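Side-chain contacts in putative phage endolysin (PDB 4EVX), which is probably a lysozyme of the phage type, hydrolysing the beta-1,4 links between the amino sugars of bacterial peptidoglycan: residues Q30-W33 against H39-T42; P75-N78 against Q82-T85. All blocks are in the same frame, centred on the assembly; numbering follows the deposited sequence.

Contact 1 of 2, residues Q30-W33 against H39-T42; sequences QGNW and HMLT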
# COMPACT_ATOMS: atom_id res chain seq x y z
N GLN A 30 8.29 -21.83 2.75
CA GLN A 30 9.03 -21.75 4.00
C GLN A 30 8.80 -22.97 4.90
O GLN A 30 9.29 -22.97 6.02
CB GLN A 30 8.67 -20.45 4.73
CG GLN A 30 8.76 -19.21 3.80
CD GLN A 30 9.06 -17.90 4.50
OE1 GLN A 30 8.96 -17.76 5.72
NE2 GLN A 30 9.37 -16.86 3.72
N GLY A 31 8.11 -24.01 4.42
CA GLY A 31 7.86 -25.21 5.22
C GLY A 31 6.76 -25.10 6.25
O GLY A 31 6.67 -25.94 7.15
N ASN A 32 5.91 -24.05 6.18
CA ASN A 32 4.81 -23.91 7.13
C ASN A 32 3.60 -24.60 6.57
O ASN A 32 3.40 -24.59 5.35
CB ASN A 32 4.55 -22.43 7.40
CG ASN A 32 5.70 -21.76 8.11
OD1 ASN A 32 6.18 -22.23 9.14
ND2 ASN A 32 6.15 -20.64 7.59
N TRP A 33 2.74 -25.14 7.43
CA TRP A 33 1.51 -25.78 6.97
C TRP A 33 0.44 -24.74 6.69
O TRP A 33 0.18 -23.89 7.54
CB TRP A 33 1.01 -26.78 7.99
CG TRP A 33 1.89 -28.00 8.06
CD1 TRP A 33 2.77 -28.31 9.05
CD2 TRP A 33 1.95 -29.07 7.11
NE1 TRP A 33 3.38 -29.51 8.78
CE2 TRP A 33 2.87 -30.02 7.61
CE3 TRP A 33 1.22 -29.38 5.95
CZ2 TRP A 33 3.14 -31.21 6.95
CZ3 TRP A 33 1.49 -30.58 5.29
CH2 TRP A 33 2.41 -31.49 5.81
N HIS A 39 -4.81 -20.06 4.83
CA HIS A 39 -4.73 -20.00 6.30
C HIS A 39 -3.52 -20.75 6.89
O HIS A 39 -3.38 -21.95 6.66
CB HIS A 39 -5.98 -20.60 6.94
CG HIS A 39 -5.95 -20.57 8.46
ND1 HIS A 39 -6.07 -19.35 9.18
CD2 HIS A 39 -5.79 -21.58 9.34
CE1 HIS A 39 -6.01 -19.70 10.46
NE2 HIS A 39 -5.84 -21.02 10.61
N MSE A 40 -2.65 -20.05 7.64
CA MSE A 40 -1.53 -20.77 8.24
C MSE A 40 -1.99 -21.48 9.53
O MSE A 40 -2.49 -20.86 10.44
CB MSE A 40 -0.36 -19.84 8.51
CG MSE A 40 0.93 -20.64 8.64
SE MSE A 40 2.28 -19.57 9.37
CE MSE A 40 2.50 -18.39 7.98
N LEU A 41 -1.80 -22.79 9.59
CA LEU A 41 -2.20 -23.59 10.73
C LEU A 41 -1.26 -23.32 11.92
O LEU A 41 -0.12 -22.98 11.71
CB LEU A 41 -2.21 -25.08 10.34
CG LEU A 41 -3.33 -25.49 9.39
CD1 LEU A 41 -3.05 -26.91 8.81
CD2 LEU A 41 -4.68 -25.47 10.10
N THR A 42 -1.74 -23.44 13.15
CA THR A 42 -0.87 -23.23 14.34
C THR A 42 0.06 -24.43 14.48
O THR A 42 -0.21 -25.47 13.88
CB THR A 42 -1.73 -23.01 15.59
OG1 THR A 42 -2.51 -24.18 15.79
CG2 THR A 42 -2.60 -21.79 15.49
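The antiparallel beta-hairpin of strands 34-35 and 39-40, a feature of the small lobe of phage lysozymes, is prolonged past its strand ends where Trp33 meets Leu41. Leu41 N donates to Trp33 O at 3.1 Å, a fairly straight bond (159° at the hydrogen) although the donor lies tilted 30° out of the carbonyl plane.

A light apolar contact lies beside this bond. Leu41 has CG set opposite its own carbonyl carbon (chi1 -71°), and its CD1 reaches Trp33 CB at 4.1 Å. Trp33 meets Leu41 through CB, while its indole leads away and its side chain packs on Arg27; the buried Leu41 also packs on Leu47. A branched aliphatic group suits this place, since it can touch the hairpin and the neighbouring loop at once.

Met40, present as selenomethionine, lies alongside, with CG 3.5 Å from Trp33 O and SE 4.1 Å from Asn32 CB. Its two conformations make the selenium contact uncertain. The amide of Asn32 faces elsewhere: ND2 bonds Glu76 OE2 of the second subunit, while its backbone N is held by Asp28 OD1.

Directional force across the contact thus comes from a backbone bond, with thin apolar packing beside it, leaving the polar side chains to serve other partners.

Contact 2 of 2, residues P75-N78 against Q82-T85; sequences PELN and QRET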
# COMPACT_ATOMS: atom_id res chain seq x y z
N PRO A 75 -4.68 4.05 14.38
CA PRO A 75 -5.77 4.33 15.31
C PRO A 75 -6.82 5.37 14.86
O PRO A 75 -7.97 5.28 15.27
CB PRO A 75 -5.02 4.79 16.56
CG PRO A 75 -3.71 5.27 16.05
CD PRO A 75 -3.37 4.24 15.06
N GLU A 76 -6.44 6.26 13.99
CA GLU A 76 -7.36 7.29 13.52
C GLU A 76 -8.05 6.90 12.23
O GLU A 76 -8.90 7.66 11.77
CB GLU A 76 -6.57 8.59 13.28
CG GLU A 76 -5.83 9.06 14.51
CD GLU A 76 -5.41 10.51 14.45
OE1 GLU A 76 -4.23 10.78 14.14
OE2 GLU A 76 -6.29 11.38 14.63
N LEU A 77 -7.70 5.73 11.63
CA LEU A 77 -8.25 5.38 10.35
C LEU A 77 -9.63 4.81 10.56
O LEU A 77 -9.79 3.68 11.04
CB LEU A 77 -7.38 4.39 9.62
CG LEU A 77 -7.88 3.96 8.26
CD1 LEU A 77 -7.89 5.08 7.30
CD2 LEU A 77 -7.05 2.86 7.73
N ASN A 78 -10.63 5.59 10.18
CA ASN A 78 -12.02 5.18 10.29
C ASN A 78 -12.66 4.82 8.93
O ASN A 78 -13.72 4.21 8.97
CB ASN A 78 -12.86 6.27 10.98
CG ASN A 78 -12.55 6.50 12.44
OD1 ASN A 78 -12.63 7.65 12.92
ND2 ASN A 78 -12.33 5.44 13.22
N GLN A 82 -10.73 2.14 3.04
CA GLN A 82 -9.26 2.10 3.18
C GLN A 82 -8.83 0.94 4.12
O GLN A 82 -7.83 0.30 3.82
CB GLN A 82 -8.76 3.40 3.71
CG GLN A 82 -8.88 4.57 2.70
CD GLN A 82 -8.53 5.91 3.28
OE1 GLN A 82 -8.17 6.06 4.46
NE2 GLN A 82 -8.84 6.96 2.56
N ARG A 83 -9.57 0.61 5.20
CA ARG A 83 -9.24 -0.56 6.00
C ARG A 83 -9.31 -1.84 5.15
O ARG A 83 -8.40 -2.67 5.15
CB ARG A 83 -10.19 -0.69 7.21
CG ARG A 83 -10.10 0.46 8.21
CD ARG A 83 -11.24 0.34 9.22
NE ARG A 83 -10.88 -0.57 10.29
CZ ARG A 83 -10.11 -0.23 11.32
NH1 ARG A 83 -9.81 -1.12 12.24
NH2 ARG A 83 -9.61 1.00 11.42
N GLU A 84 -10.38 -2.01 4.38
CA GLU A 84 -10.55 -3.21 3.58
C GLU A 84 -9.47 -3.28 2.49
O GLU A 84 -8.96 -4.40 2.20
CB GLU A 84 -11.95 -3.31 3.00
CG GLU A 84 -12.96 -3.64 4.05
CD GLU A 84 -14.31 -4.16 3.59
OE1 GLU A 84 -14.56 -4.18 2.36
OE2 GLU A 84 -15.11 -4.55 4.48
N THR A 85 -9.15 -2.18 1.85
CA THR A 85 -8.12 -2.25 0.81
C THR A 85 -6.74 -2.56 1.37
O THR A 85 -5.96 -3.32 0.76
CB THR A 85 -8.05 -0.99 -0.03
OG1 THR A 85 -7.68 0.16 0.72
CG2 THR A 85 -9.34 -0.77 -0.85
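Arg83 NH2 donates to Leu77 O at 2.7 Å, but the angle at the hydrogen is 124°, so the bond is short yet weak. The carbonyl oxygen lies at the edge of the guanidinium, close to its plane but nearly in line with the CZ-NH2 bond, so the N-H is not aimed squarely at it. Elsewhere Arg83 NE forms a salt bridge with Asp67 OD2 on helix 52-73; together the carboxylate and the carbonyl probably restrict rotation of the flat group. Arginine suits the place because one planar head can serve several acceptors while its aliphatic stem still packs.

That stem meets the buried Leu77. The two side chains run past each other in opposite senses, with Leu77 CD2 3.9 Å and CG 4.1 Å from Arg83 CG. A bend at chi3 (85°) swings the guanidinium back to the backbone of Leu77.

The other methyl faces Gln82. Leu77 extends toward helix 80-94, its CG opposite the backbone N (chi1 -180°), and CD1 rests 4.1 Å from Gln82 CB. CD1 also comes 3.0 Å from Gln82 OE1, a doubtful approach, tighter than ordinary packing. The amide's other end, NE2, bonds Ser92 O of the third subunit, which helps fix its rotation.

The loop after helix 52-73 thus packs against the start of helix 80-94, where Asp79 OD1 accepts from Gln82 N. Arg83 links helix 80-94 to helix 52-73 through Asp67, and more weakly to the loop between them, and Gln82 reaches Ile93 of neighbouring subunits.

Contact 1 comes first along the chain and closes before contact 2 opens; their centres lie 27 Å apart, on opposite sides of the chain's centre, with their nearest atoms about 16 Å apart. Helix 52-73 spans the interval: His39 of contact 1 stacks on Phe58 and bonds Asp62, whereas contact 2 lies beyond the helix's other end, which Arg83 reaches through Asp67. Though separate within one chain, the two regions meet between chains. Gln30 of contact 1 bonds Glu76 O and Asn78 OD1 of the second subunit, and Met40 packs on its Pro75, so the hairpin region of one copy docks against the interhelical loop of another, helping to build the four-chain assembly.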